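Local coordinates for putative oxidoreductase molybdopterin-binding subunit (Sulfolobus tokodaii, PDB 4ZOH), which carries the molybdenum and pterin cytosine dinucleotide cofactor and probably forms the substrate-oxidising subunit of an enzyme of the xanthine dehydrogenase and aldehyde oxidase family, at residues A[26-31]-A[171-176]; A[181-186]-A[223-228]; A[205-210]-A[469-474]; A[418-423]-A[475-480]. All blocks are in the same frame, centred on the assembly; numbering follows the deposited sequence.

Contact 1 of 4, residues A[26-31]-A[171-176]; sequences IELPGT and LAYFDG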
loop_
_atom_site.group_PDB
_atom_site.type_symbol
_atom_site.label_atom_id
_atom_site.label_comp_id
_atom_site.label_asym_id
_atom_site.label_seq_id
_atom_site.Cartn_x
_atom_site.Cartn_y
_atom_site.Cartn_z
ATOM N N ILE A 26 4.647 -2.674 -5.004
ATOM C CA ILE A 26 3.765 -2.651 -3.837
ATOM C C ILE A 26 4.499 -3.050 -2.583
ATOM O O ILE A 26 5.287 -3.969 -2.610
ATOM C CB ILE A 26 2.501 -3.522 -4.007
ATOM C CG1 ILE A 26 1.836 -3.169 -5.349
ATOM C CG2 ILE A 26 1.553 -3.224 -2.845
ATOM C CD1 ILE A 26 0.816 -4.190 -5.794
ATOM N N GLU A 27 4.226 -2.336 -1.496
ATOM C CA GLU A 27 4.857 -2.566 -0.201
ATOM C C GLU A 27 3.786 -2.532 0.890
ATOM O O GLU A 27 2.850 -1.759 0.809
ATOM C CB GLU A 27 5.911 -1.478 0.165
ATOM C CG GLU A 27 7.182 -1.479 -0.654
ATOM C CD GLU A 27 7.857 -2.832 -0.725
ATOM O OE1 GLU A 27 7.714 -3.636 0.211
ATOM O OE2 GLU A 27 8.536 -3.103 -1.745
ATOM N N LEU A 28 3.954 -3.336 1.931
ATOM C CA LEU A 28 3.141 -3.191 3.118
ATOM C C LEU A 28 4.093 -3.020 4.343
ATOM O O LEU A 28 5.298 -3.334 4.252
ATOM C CB LEU A 28 2.280 -4.445 3.234
ATOM C CG LEU A 28 1.109 -4.465 2.258
ATOM C CD1 LEU A 28 0.516 -5.879 2.143
ATOM C CD2 LEU A 28 0.046 -3.365 2.502
ATOM N N PRO A 29 3.582 -2.536 5.484
ATOM C CA PRO A 29 4.448 -2.338 6.693
ATOM C C PRO A 29 5.075 -3.683 7.124
ATOM O O PRO A 29 4.376 -4.685 7.162
ATOM C CB PRO A 29 3.438 -1.913 7.779
ATOM C CG PRO A 29 2.220 -1.401 7.037
ATOM C CD PRO A 29 2.147 -2.270 5.794
ATOM N N GLY A 30 6.365 -3.686 7.432
ATOM C CA GLY A 30 7.101 -4.887 7.811
ATOM C C GLY A 30 7.236 -6.000 6.789
ATOM O O GLY A 30 7.504 -7.121 7.161
ATOM N N THR A 31 7.078 -5.703 5.507
ATOM C CA THR A 31 7.170 -6.716 4.456
ATOM C C THR A 31 8.508 -7.428 4.513
ATOM O O THR A 31 9.533 -6.776 4.603
ATOM C CB THR A 31 7.012 -6.068 3.051
ATOM O OG1 THR A 31 5.653 -5.557 2.918
ATOM C CG2 THR A 31 7.272 -7.140 1.981
ATOM N N LEU A 171 2.859 -10.986 -3.432
ATOM C CA LEU A 171 2.902 -10.338 -2.140
ATOM C C LEU A 171 1.708 -10.832 -1.331
ATOM O O LEU A 171 0.574 -10.649 -1.765
ATOM C CB LEU A 171 2.831 -8.790 -2.263
ATOM C CG LEU A 171 2.759 -7.981 -0.966
ATOM C CD1 LEU A 171 3.980 -8.181 -0.024
ATOM C CD2 LEU A 171 2.542 -6.473 -1.298
ATOM N N ALA A 172 1.983 -11.439 -0.174
ATOM C CA ALA A 172 0.931 -12.157 0.584
ATOM C C ALA A 172 0.864 -11.668 2.035
ATOM O O ALA A 172 1.877 -11.474 2.674
ATOM C CB ALA A 172 1.198 -13.649 0.550
ATOM N N TYR A 173 -0.352 -11.446 2.515
ATOM C CA TYR A 173 -0.542 -10.869 3.822
ATOM C C TYR A 173 -1.795 -11.441 4.447
ATOM O O TYR A 173 -2.886 -11.299 3.901
ATOM C CB TYR A 173 -0.683 -9.336 3.760
ATOM C CG TYR A 173 -0.903 -8.799 5.119
ATOM C CD1 TYR A 173 0.007 -9.099 6.143
ATOM C CD2 TYR A 173 -2.040 -8.036 5.416
ATOM C CE1 TYR A 173 -0.173 -8.642 7.440
ATOM C CE2 TYR A 173 -2.250 -7.550 6.707
ATOM C CZ TYR A 173 -1.306 -7.857 7.716
ATOM O OH TYR A 173 -1.478 -7.396 8.986
ATOM N N PHE A 174 -1.638 -12.069 5.619
ATOM C CA PHE A 174 -2.824 -12.660 6.304
ATOM C C PHE A 174 -2.978 -11.850 7.582
ATOM O O PHE A 174 -1.999 -11.755 8.357
ATOM C CB PHE A 174 -2.518 -14.161 6.571
ATOM C CG PHE A 174 -3.597 -14.882 7.303
ATOM C CD1 PHE A 174 -4.883 -14.981 6.741
ATOM C CD2 PHE A 174 -3.356 -15.406 8.592
ATOM C CE1 PHE A 174 -5.923 -15.606 7.443
ATOM C CE2 PHE A 174 -4.381 -16.037 9.297
ATOM C CZ PHE A 174 -5.663 -16.160 8.719
ATOM N N ASP A 175 -4.160 -11.243 7.798
ATOM C CA ASP A 175 -4.406 -10.456 8.957
ATOM C C ASP A 175 -4.979 -11.197 10.183
ATOM O O ASP A 175 -5.263 -10.564 11.173
ATOM C CB ASP A 175 -5.315 -9.316 8.609
ATOM C CG ASP A 175 -6.682 -9.773 8.286
ATOM O OD1 ASP A 175 -7.064 -10.948 8.448
ATOM O OD2 ASP A 175 -7.387 -8.923 7.873
ATOM N N GLY A 176 -5.138 -12.515 10.111
ATOM C CA GLY A 176 -5.719 -13.303 11.216
ATOM C C GLY A 176 -7.018 -13.949 10.794
ATOM O O GLY A 176 -7.386 -15.006 11.297
#
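With CG anti to the backbone N (chi1 175°) and a second torsion of 60°, Leu-171 reaches out from its strand and spreads its two methyls under the loop 26-31. Ile-26 answers with its CG2 branch, which is turned opposite its own N (chi1 of CG1 -50°) and so lowered onto Leu-171: CG2 of Ile-26 and CD2 of Leu-171 lie 3.7 Å apart. The side chain of Leu-28 slants across Leu-171 and Tyr-173, alternate residues of the strand. Leu-28 CD1 stands 4.0 Å from both Leu-171 CD2 and Tyr-173 CB, so that one methyl bridges two residues of the same strand face. The other branch of Leu-171 is met nearly at a right angle by Thr-31, whose CG2 is 4.0 Å from Leu-171 CD1.

No hydrogen bond joins the segments; within the loop, a type II turn runs from Leu-28 to Thr-31, and Leu-28 O accepts both Thr-31 N and, at 2.6 Å, Thr-31 OG1, the two donors arriving from one face of the carbonyl plane. Glu-27 turns to Lys-240 in a salt bridge, while Pro-238 touches Leu-28, Thr-31 and Tyr-173. This is plain apolar packing: the loop leading into strand 32-38, of the a/b hammerhead family region, rests on strand 170-174 of the cofactor-binding region, and both strands belong to one mixed sheet built from the two.

Contact 2 of 4, residues A[181-186]-A[223-228]; sequences FYSSTQ and PEEYAL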
loop_
_atom_site.group_PDB
_atom_site.type_symbol
_atom_site.label_atom_id
_atom_site.label_comp_id
_atom_site.label_asym_id
_atom_site.label_seq_id
_atom_site.Cartn_x
_atom_site.Cartn_y
_atom_site.Cartn_z
ATOM N N PHE A 181 -3.721 -11.425 -1.311
ATOM C CA PHE A 181 -2.624 -11.969 -2.165
ATOM C C PHE A 181 -2.520 -11.180 -3.471
ATOM O O PHE A 181 -3.493 -11.208 -4.272
ATOM C CB PHE A 181 -2.952 -13.449 -2.569
ATOM C CG PHE A 181 -1.714 -14.258 -2.957
ATOM C CD1 PHE A 181 -0.902 -14.833 -1.994
ATOM C CD2 PHE A 181 -1.374 -14.468 -4.290
ATOM C CE1 PHE A 181 0.252 -15.567 -2.349
ATOM C CE2 PHE A 181 -0.254 -15.220 -4.650
ATOM C CZ PHE A 181 0.561 -15.780 -3.682
ATOM N N TYR A 182 -1.393 -10.469 -3.696
ATOM C CA TYR A 182 -1.185 -9.741 -4.967
ATOM C C TYR A 182 -0.279 -10.619 -5.805
ATOM O O TYR A 182 0.667 -11.163 -5.278
ATOM C CB TYR A 182 -0.481 -8.412 -4.782
ATOM C CG TYR A 182 -1.126 -7.410 -3.850
ATOM C CD1 TYR A 182 -1.809 -6.286 -4.374
ATOM C CD2 TYR A 182 -1.018 -7.554 -2.462
ATOM C CE1 TYR A 182 -2.325 -5.323 -3.526
ATOM C CE2 TYR A 182 -1.555 -6.599 -1.612
ATOM C CZ TYR A 182 -2.200 -5.512 -2.162
ATOM O OH TYR A 182 -2.747 -4.628 -1.317
ATOM N N SER A 183 -0.527 -10.715 -7.094
ATOM C CA SER A 183 0.308 -11.577 -7.870
ATOM C C SER A 183 0.345 -11.118 -9.309
ATOM O O SER A 183 -0.698 -10.650 -9.869
ATOM C CB SER A 183 -0.215 -13.045 -7.820
ATOM O OG SER A 183 0.673 -13.947 -8.512
ATOM N N SER A 184 1.497 -11.343 -9.916
ATOM C CA SER A 184 1.649 -11.117 -11.334
ATOM C C SER A 184 1.021 -12.332 -11.984
ATOM O O SER A 184 1.673 -13.337 -12.230
ATOM C CB SER A 184 3.134 -10.910 -11.730
ATOM O OG SER A 184 3.234 -10.626 -13.126
ATOM N N THR A 185 -0.276 -12.280 -12.136
ATOM C CA THR A 185 -1.002 -13.452 -12.591
ATOM C C THR A 185 -1.886 -13.063 -13.789
ATOM O O THR A 185 -2.090 -11.851 -13.999
ATOM C CB THR A 185 -1.887 -14.027 -11.447
ATOM O OG1 THR A 185 -2.476 -15.245 -11.874
ATOM C CG2 THR A 185 -2.981 -13.065 -11.025
ATOM N N GLN A 186 -2.458 -14.052 -14.493
ATOM C CA GLN A 186 -3.392 -13.769 -15.632
ATOM C C GLN A 186 -4.862 -13.612 -15.233
ATOM O O GLN A 186 -5.711 -13.233 -16.046
ATOM C CB GLN A 186 -3.228 -14.769 -16.785
ATOM C CG GLN A 186 -1.841 -14.693 -17.380
ATOM C CD GLN A 186 -1.640 -15.585 -18.590
ATOM O OE1 GLN A 186 -0.553 -16.152 -18.765
ATOM N NE2 GLN A 186 -2.664 -15.748 -19.386
ATOM N N PRO A 223 4.266 -23.200 -8.046
ATOM C CA PRO A 223 4.597 -23.684 -6.665
ATOM C C PRO A 223 4.912 -22.553 -5.673
ATOM O O PRO A 223 4.416 -22.599 -4.532
ATOM C CB PRO A 223 5.835 -24.585 -6.868
ATOM C CG PRO A 223 5.806 -24.991 -8.335
ATOM C CD PRO A 223 5.194 -23.767 -9.064
ATOM N N GLU A 224 5.654 -21.534 -6.119
ATOM C CA GLU A 224 6.014 -20.412 -5.256
ATOM C C GLU A 224 4.786 -19.634 -4.754
ATOM O O GLU A 224 4.766 -19.128 -3.613
ATOM C CB GLU A 224 6.956 -19.449 -5.992
ATOM C CG GLU A 224 8.286 -20.032 -6.397
ATOM C CD GLU A 224 8.235 -20.602 -7.803
ATOM O OE1 GLU A 224 7.271 -21.230 -8.140
ATOM O OE2 GLU A 224 9.183 -20.446 -8.557
ATOM N N GLU A 225 3.752 -19.545 -5.578
ATOM C CA GLU A 225 2.591 -18.823 -5.129
ATOM C C GLU A 225 1.829 -19.574 -4.020
ATOM O O GLU A 225 1.420 -18.987 -3.021
ATOM C CB GLU A 225 1.639 -18.502 -6.311
ATOM C CG GLU A 225 2.106 -17.341 -7.245
ATOM C CD GLU A 225 1.295 -17.351 -8.545
ATOM O OE1 GLU A 225 1.539 -18.210 -9.374
ATOM O OE2 GLU A 225 0.405 -16.537 -8.768
ATOM N N TYR A 226 1.551 -20.851 -4.252
ATOM C CA TYR A 226 0.989 -21.728 -3.144
ATOM C C TYR A 226 1.809 -21.660 -1.857
ATOM O O TYR A 226 1.250 -21.473 -0.778
ATOM C CB TYR A 226 0.899 -23.183 -3.616
ATOM C CG TYR A 226 -0.159 -23.438 -4.672
ATOM C CD1 TYR A 226 -1.485 -23.094 -4.447
ATOM C CD2 TYR A 226 0.192 -24.025 -5.892
ATOM C CE1 TYR A 226 -2.475 -23.384 -5.335
ATOM C CE2 TYR A 226 -0.787 -24.339 -6.804
ATOM C CZ TYR A 226 -2.116 -24.032 -6.500
ATOM O OH TYR A 226 -3.082 -24.307 -7.407
ATOM N N ALA A 227 3.110 -21.757 -1.985
ATOM C CA ALA A 227 3.981 -21.720 -0.815
ATOM C C ALA A 227 3.957 -20.373 -0.108
ATOM O O ALA A 227 3.883 -20.306 1.141
ATOM C CB ALA A 227 5.407 -22.117 -1.166
ATOM N N LEU A 228 3.983 -19.289 -0.886
ATOM C CA LEU A 228 4.014 -17.948 -0.284
ATOM C C LEU A 228 2.732 -17.742 0.512
ATOM O O LEU A 228 2.721 -17.206 1.619
ATOM C CB LEU A 228 4.114 -16.860 -1.396
ATOM C CG LEU A 228 4.402 -15.482 -0.820
ATOM C CD1 LEU A 228 5.837 -15.425 -0.260
ATOM C CD2 LEU A 228 4.185 -14.419 -1.934
HETATM O O HOH W 1 2.192 -16.059 -11.871
HETATM O O HOH W 2 -1.123 -17.191 -10.959
#
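The glutamate chain of Glu-225 runs roughly perpendicular to Phe-181, whose ring lies against the backbone and the near side-chain carbons of that residue. This is a helix packed on a sheet: helix 223-228 runs nearly antiparallel to strand 181-183, at 161°, with the axes of the two short segments 10.6 Å apart. Phe-181 CZ comes within 3.4 Å of Glu-225 O and 3.9 Å of Glu-225 CB. One helical turn on, Leu-228 slants past the same ring and brings its CD2 to 4.1 Å from Phe-181 CE1. Leu-195 of helix 188-199 also packs on Phe-181.

Beyond the ring, the extended chain of Glu-225 carries its carboxylate along to the end of the strand. Ser-183, with OG anti to its N (chi1 -176°), donates to Glu-225 OE2 at 2.6 Å, approaching from above the carboxylate plane, 39° out of it. The other oxygen, OE1, accepts from the backbone N of His-222, so each carboxylate oxygen of this buried acid has its own protein partner. Water continues the link into the loop after the strand: water 2 joins Thr-185 OG1 to Glu-225 OE2, donating to Glu-225 OE2 at 2.8 Å.

Contact 3 of 4, residues A[205-210]-A[469-474]; sequences RVIQPD and WGDTEI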
loop_
_atom_site.group_PDB
_atom_site.type_symbol
_atom_site.label_atom_id
_atom_site.label_comp_id
_atom_site.label_asym_id
_atom_site.label_seq_id
_atom_site.Cartn_x
_atom_site.Cartn_y
_atom_site.Cartn_z
ATOM N N ARG A 205 -8.801 -12.583 -0.618
ATOM C CA ARG A 205 -8.905 -11.560 -1.674
ATOM C C ARG A 205 -7.630 -11.651 -2.546
ATOM O O ARG A 205 -6.512 -11.658 -2.006
ATOM C CB ARG A 205 -8.929 -10.183 -1.014
ATOM C CG ARG A 205 -8.964 -9.031 -2.035
ATOM C CD ARG A 205 -8.866 -7.706 -1.308
ATOM N NE ARG A 205 -9.356 -6.587 -2.105
ATOM C CZ ARG A 205 -9.593 -5.369 -1.594
ATOM N NH1 ARG A 205 -9.374 -5.138 -0.311
ATOM N NH2 ARG A 205 -10.070 -4.387 -2.353
ATOM N N VAL A 206 -7.790 -11.679 -3.867
ATOM C CA VAL A 206 -6.683 -11.660 -4.787
ATOM C C VAL A 206 -6.718 -10.319 -5.594
ATOM O O VAL A 206 -7.764 -9.835 -5.993
ATOM C CB VAL A 206 -6.598 -12.913 -5.702
ATOM C CG1 VAL A 206 -5.433 -12.772 -6.652
ATOM C CG2 VAL A 206 -6.237 -14.166 -4.823
ATOM N N ILE A 207 -5.547 -9.748 -5.801
ATOM C CA ILE A 207 -5.388 -8.520 -6.581
ATOM C C ILE A 207 -4.368 -8.815 -7.664
ATOM O O ILE A 207 -3.227 -9.153 -7.362
ATOM C CB ILE A 207 -4.954 -7.334 -5.693
ATOM C CG1 ILE A 207 -6.101 -6.999 -4.722
ATOM C CG2 ILE A 207 -4.576 -6.107 -6.564
ATOM C CD1 ILE A 207 -5.776 -5.970 -3.664
ATOM N N GLN A 208 -4.823 -8.712 -8.923
ATOM C CA GLN A 208 -3.919 -8.624 -10.057
ATOM C C GLN A 208 -3.629 -7.146 -10.300
ATOM O O GLN A 208 -4.507 -6.433 -10.771
ATOM C CB GLN A 208 -4.559 -9.231 -11.276
ATOM C CG GLN A 208 -3.786 -9.091 -12.589
ATOM C CD GLN A 208 -4.725 -9.378 -13.794
ATOM O OE1 GLN A 208 -5.880 -8.977 -13.783
ATOM N NE2 GLN A 208 -4.260 -10.191 -14.741
ATOM N N PRO A 209 -2.422 -6.684 -9.977
ATOM C CA PRO A 209 -2.044 -5.236 -10.186
ATOM C C PRO A 209 -1.600 -5.161 -11.678
ATOM O O PRO A 209 -1.928 -6.121 -12.453
ATOM C CB PRO A 209 -0.840 -5.065 -9.242
ATOM C CG PRO A 209 -0.156 -6.409 -9.322
ATOM C CD PRO A 209 -1.290 -7.452 -9.404
ATOM N N ASP A 210 -0.849 -4.145 -12.081
ATOM C CA ASP A 210 -0.334 -4.175 -13.466
ATOM C C ASP A 210 0.542 -5.410 -13.638
ATOM O O ASP A 210 1.358 -5.708 -12.781
ATOM C CB ASP A 210 0.455 -2.853 -13.822
ATOM C CG ASP A 210 -0.447 -1.631 -13.729
ATOM O OD1 ASP A 210 -1.508 -1.658 -14.405
ATOM O OD2 ASP A 210 -0.199 -0.710 -12.914
ATOM N N TRP A 469 -10.481 -3.799 -13.348
ATOM C CA TRP A 469 -10.434 -5.263 -13.302
ATOM C C TRP A 469 -9.408 -5.689 -12.239
ATOM O O TRP A 469 -8.642 -4.823 -11.795
ATOM C CB TRP A 469 -9.964 -5.837 -14.671
ATOM C CG TRP A 469 -8.538 -5.524 -15.133
ATOM C CD1 TRP A 469 -7.460 -6.321 -14.957
ATOM C CD2 TRP A 469 -8.068 -4.381 -15.877
ATOM N NE1 TRP A 469 -6.344 -5.760 -15.510
ATOM C CE2 TRP A 469 -6.688 -4.554 -16.070
ATOM C CE3 TRP A 469 -8.671 -3.198 -16.338
ATOM C CZ2 TRP A 469 -5.876 -3.630 -16.766
ATOM C CZ3 TRP A 469 -7.856 -2.235 -17.035
ATOM C CH2 TRP A 469 -6.455 -2.485 -17.239
ATOM N N GLY A 470 -9.365 -6.998 -11.898
ATOM C CA GLY A 470 -8.207 -7.543 -11.205
ATOM C C GLY A 470 -8.229 -7.434 -9.679
ATOM O O GLY A 470 -7.215 -7.628 -9.056
ATOM N N ASP A 471 -9.396 -7.180 -9.103
ATOM C CA ASP A 471 -9.601 -7.251 -7.658
ATOM C C ASP A 471 -10.845 -8.085 -7.402
ATOM O O ASP A 471 -11.923 -7.763 -7.901
ATOM C CB ASP A 471 -9.754 -5.865 -7.025
ATOM C CG ASP A 471 -9.845 -5.879 -5.488
ATOM O OD1 ASP A 471 -10.021 -6.922 -4.810
ATOM O OD2 ASP A 471 -9.752 -4.788 -4.920
ATOM N N THR A 472 -10.684 -9.173 -6.647
ATOM C CA THR A 472 -11.815 -10.102 -6.378
ATOM C C THR A 472 -12.871 -9.390 -5.554
ATOM O O THR A 472 -14.030 -9.889 -5.424
ATOM C CB THR A 472 -11.339 -11.404 -5.677
ATOM O OG1 THR A 472 -10.749 -11.050 -4.432
ATOM C CG2 THR A 472 -10.302 -12.148 -6.503
ATOM N N GLU A 473 -12.552 -8.201 -5.025
ATOM C CA GLU A 473 -13.593 -7.472 -4.243
ATOM C C GLU A 473 -14.449 -6.436 -4.992
ATOM O O GLU A 473 -15.439 -5.879 -4.425
ATOM C CB GLU A 473 -12.980 -6.789 -3.055
ATOM C CG GLU A 473 -12.711 -7.773 -1.913
ATOM C CD GLU A 473 -12.612 -7.128 -0.537
ATOM O OE1 GLU A 473 -13.157 -5.992 -0.339
ATOM O OE2 GLU A 473 -11.997 -7.794 0.346
ATOM N N ILE A 474 -14.083 -6.138 -6.238
ATOM C CA ILE A 474 -14.816 -5.085 -6.964
ATOM C C ILE A 474 -15.787 -5.707 -8.003
ATOM O O ILE A 474 -16.470 -4.976 -8.732
ATOM C CB ILE A 474 -13.874 -4.066 -7.633
ATOM C CG1 ILE A 474 -13.078 -4.762 -8.725
ATOM C CG2 ILE A 474 -12.970 -3.374 -6.612
ATOM C CD1 ILE A 474 -12.122 -3.856 -9.475
#
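Charge pairing between Arg-205 and Asp-471 dominates one side of this contact. The extended arginine presents its guanidinium edge, and NE and NH2 each take one carboxylate oxygen on its syn side in a side-on grip. Arg-205 NE donates to Asp-471 OD1 at 2.8 Å, almost straight at 173°, and Arg-205 NH2 to Asp-471 OD2 at 2.6 Å. Glu-473 lies over a guanidinium face instead, its carboxylate stacked 11° from parallel; the link from Arg-205 NH1 to Glu-473 OE2 is a long one of 3.8 Å, with no N-H aimed at the oxygen. Lys-178 of the same chain and Arg-468 of the second subunit also pair with Glu-473, so the network crosses the subunit interface.

Backbone bonding supplies the second kind. Ile-207 and Asp-471 form a single beta bridge, flanked by Thr-472 N to Val-206 O at 3.1 Å and Gln-208 N to Gly-470 O at 2.6 Å. The loop 469-474 thus lines the edge of strand 204-207, outermost in its sheet within this chain, and joins the two cofactor-binding family regions. An Asx turn shapes the loop, Asp-471 OD1 also accepting Glu-473 N from above the carboxylate plane.

Side-chain contacts complete the seam. Thr-472 OG1 accepts Val-206 N at 3.1 Å, and Gln-208, whose NE2 is held by Thr-185 O and Gly-440 O, sets OE1 3.3 Å from Trp-469 CD1, in the indole plane, with amide and ring almost perpendicular.

Contact 4 of 4, residues A[418-423]-A[475-480]; sequences GPWEVA and IEDGIG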
loop_
_atom_site.group_PDB
_atom_site.type_symbol
_atom_site.label_atom_id
_atom_site.label_comp_id
_atom_site.label_asym_id
_atom_site.label_seq_id
_atom_site.Cartn_x
_atom_site.Cartn_y
_atom_site.Cartn_z
ATOM N N GLY A 418 -15.197 -20.867 -23.045
ATOM C CA GLY A 418 -16.087 -20.541 -21.927
ATOM C C GLY A 418 -15.359 -20.652 -20.594
ATOM O O GLY A 418 -14.095 -20.654 -20.575
ATOM N N PRO A 419 -16.114 -20.850 -19.492
ATOM C CA PRO A 419 -17.527 -21.230 -19.552
ATOM C C PRO A 419 -18.401 -20.028 -19.466
ATOM O O PRO A 419 -19.599 -20.059 -19.819
ATOM C CB PRO A 419 -17.694 -22.131 -18.280
ATOM C CG PRO A 419 -16.708 -21.486 -17.305
ATOM C CD PRO A 419 -15.499 -21.273 -18.205
ATOM N N TRP A 420 -17.835 -18.937 -18.977
ATOM C CA TRP A 420 -18.684 -17.745 -18.781
ATOM C C TRP A 420 -17.752 -16.562 -18.574
ATOM O O TRP A 420 -16.524 -16.733 -18.486
ATOM C CB TRP A 420 -19.702 -17.923 -17.596
ATOM C CG TRP A 420 -19.201 -18.604 -16.388
ATOM C CD1 TRP A 420 -19.405 -19.953 -16.043
ATOM C CD2 TRP A 420 -18.434 -18.035 -15.306
ATOM N NE1 TRP A 420 -18.750 -20.239 -14.858
ATOM C CE2 TRP A 420 -18.190 -19.088 -14.354
ATOM C CE3 TRP A 420 -17.982 -16.737 -15.007
ATOM C CZ2 TRP A 420 -17.441 -18.888 -13.162
ATOM C CZ3 TRP A 420 -17.217 -16.543 -13.823
ATOM C CH2 TRP A 420 -16.998 -17.613 -12.888
ATOM N N GLU A 421 -18.302 -15.368 -18.510
ATOM C CA GLU A 421 -17.439 -14.239 -18.088
ATOM C C GLU A 421 -18.321 -13.193 -17.486
ATOM O O GLU A 421 -19.532 -13.209 -17.759
ATOM C CB GLU A 421 -16.488 -13.743 -19.221
ATOM C CG GLU A 421 -15.503 -12.664 -18.750
ATOM C CD GLU A 421 -14.698 -13.190 -17.579
ATOM O OE1 GLU A 421 -13.689 -13.910 -17.808
ATOM O OE2 GLU A 421 -15.145 -12.906 -16.449
ATOM N N VAL A 422 -17.765 -12.278 -16.676
ATOM C CA VAL A 422 -18.599 -11.364 -15.902
ATOM C C VAL A 422 -18.330 -9.897 -16.237
ATOM O O VAL A 422 -17.240 -9.531 -16.634
ATOM C CB VAL A 422 -18.369 -11.656 -14.366
ATOM C CG1 VAL A 422 -19.356 -10.935 -13.495
ATOM C CG2 VAL A 422 -18.389 -13.184 -14.089
ATOM N N ALA A 423 -19.326 -9.041 -16.063
ATOM C CA ALA A 423 -19.091 -7.609 -16.157
ATOM C C ALA A 423 -20.026 -6.982 -15.148
ATOM O O ALA A 423 -21.223 -7.407 -15.080
ATOM C CB ALA A 423 -19.387 -7.083 -17.594
ATOM N N ILE A 475 -15.757 -7.046 -8.146
ATOM C CA ILE A 475 -16.680 -7.742 -9.057
ATOM C C ILE A 475 -17.000 -9.139 -8.503
ATOM O O ILE A 475 -16.145 -9.773 -7.816
ATOM C CB ILE A 475 -16.148 -7.778 -10.519
ATOM C CG1 ILE A 475 -17.265 -8.179 -11.544
ATOM C CG2 ILE A 475 -14.858 -8.567 -10.658
ATOM C CD1 ILE A 475 -16.865 -8.084 -13.008
ATOM N N GLU A 476 -18.209 -9.607 -8.793
ATOM C CA GLU A 476 -18.668 -10.915 -8.306
ATOM C C GLU A 476 -17.638 -12.023 -8.572
ATOM O O GLU A 476 -17.324 -12.773 -7.674
ATOM C CB GLU A 476 -20.040 -11.295 -8.872
ATOM C CG GLU A 476 -20.565 -12.607 -8.314
ATOM C CD GLU A 476 -21.960 -13.041 -8.820
ATOM O OE1 GLU A 476 -22.448 -12.500 -9.842
ATOM O OE2 GLU A 476 -22.616 -13.859 -8.105
ATOM N N ASP A 477 -17.082 -12.118 -9.782
ATOM C CA ASP A 477 -16.217 -13.219 -10.128
ATOM C C ASP A 477 -15.680 -12.995 -11.538
ATOM O O ASP A 477 -15.902 -11.950 -12.146
ATOM C CB ASP A 477 -16.958 -14.604 -10.040
ATOM C CG ASP A 477 -16.063 -15.714 -9.500
ATOM O OD1 ASP A 477 -16.449 -16.460 -8.587
ATOM O OD2 ASP A 477 -14.944 -15.869 -9.982
ATOM N N GLY A 478 -14.936 -13.960 -12.033
ATOM C CA GLY A 478 -14.427 -13.858 -13.391
ATOM C C GLY A 478 -13.748 -15.134 -13.768
ATOM O O GLY A 478 -13.429 -15.989 -12.906
ATOM N N ILE A 479 -13.492 -15.249 -15.069
ATOM C CA ILE A 479 -12.675 -16.327 -15.531
ATOM C C ILE A 479 -11.227 -15.913 -15.737
ATOM O O ILE A 479 -10.350 -16.405 -15.011
ATOM C CB ILE A 479 -13.336 -17.124 -16.726
ATOM C CG1 ILE A 479 -14.583 -17.865 -16.192
ATOM C CG2 ILE A 479 -12.303 -18.061 -17.403
ATOM C CD1 ILE A 479 -14.258 -19.101 -15.308
ATOM N N GLY A 480 -10.955 -15.084 -16.759
ATOM C CA GLY A 480 -9.575 -14.617 -16.964
ATOM C C GLY A 480 -9.234 -14.262 -18.413
ATOM O O GLY A 480 -10.111 -14.271 -19.255
#
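Strand 420-423 and the irregular segment 475-480 come closest at Val-422 and Gly-478, whose CA atoms are 5.5 Å apart, with no backbone-to-backbone hydrogen bond between them. The contact lays the loop preceding helix 486-512 over the start of strand 420-427, in the second molybdopterin-binding family region, where the nearest atoms of Gly-480 and the pterin cytosine dinucleotide are about 8 Å apart.

In place of a strand pairing, the carboxylate of Glu-421 does the bonding. Its chain bends at the second torsion (57°), turning both oxygens to the loop. Ile-479 N is shared between them, 3.1 Å from Glu-421 OE1 and 3.2 Å from Glu-421 OE2, on the syn side of each. Gly-480 N reaches the syn lone pair of Glu-421 OE1, while Val-422 N comes to Glu-421 OE2 from the anti side, at 2.7 Å. Arg-485 adds a salt bridge to OE1, so donors and a guanidinium surround much of this buried carboxylate, which would probably favour its ionised form.

Ile-479 is spread over the Trp-420 indole at about a right angle; its CG1 makes a CH-pi contact 3.8 Å from the centroid of the six-membered ring. Asp-477, paired with Arg-193, stands at the rim of that indole, OD2 near its plane. At the other end, Val-422 and Ile-475 lie alongside, pointing opposite ways, with Val-422 CG1 within 3.8 Å of Ile-475 CD1.

How the contacts relate
Contacts 1, 2 and 3 share one mixed sheet, in which strands 170-174, 179-183 and 204-207 are successive neighbours; contact 2 has its centre 13 Å from that of each of the others. Along the chain contact 1 closes before contact 2 opens, whereas the segments of contacts 2 and 3 alternate, as do those of contacts 3 and 4. A single loop, 469-480, serves contacts 3 and 4, first along the sheet edge and then over strand 420-427 of another sheet. Contact 1 joins the hammerhead range to the first cofactor-binding range and contact 3 the two cofactor-binding ranges; contacts 2 and 4 each stay within one. Contacts 1, 3 and 4 also touch the second subunit.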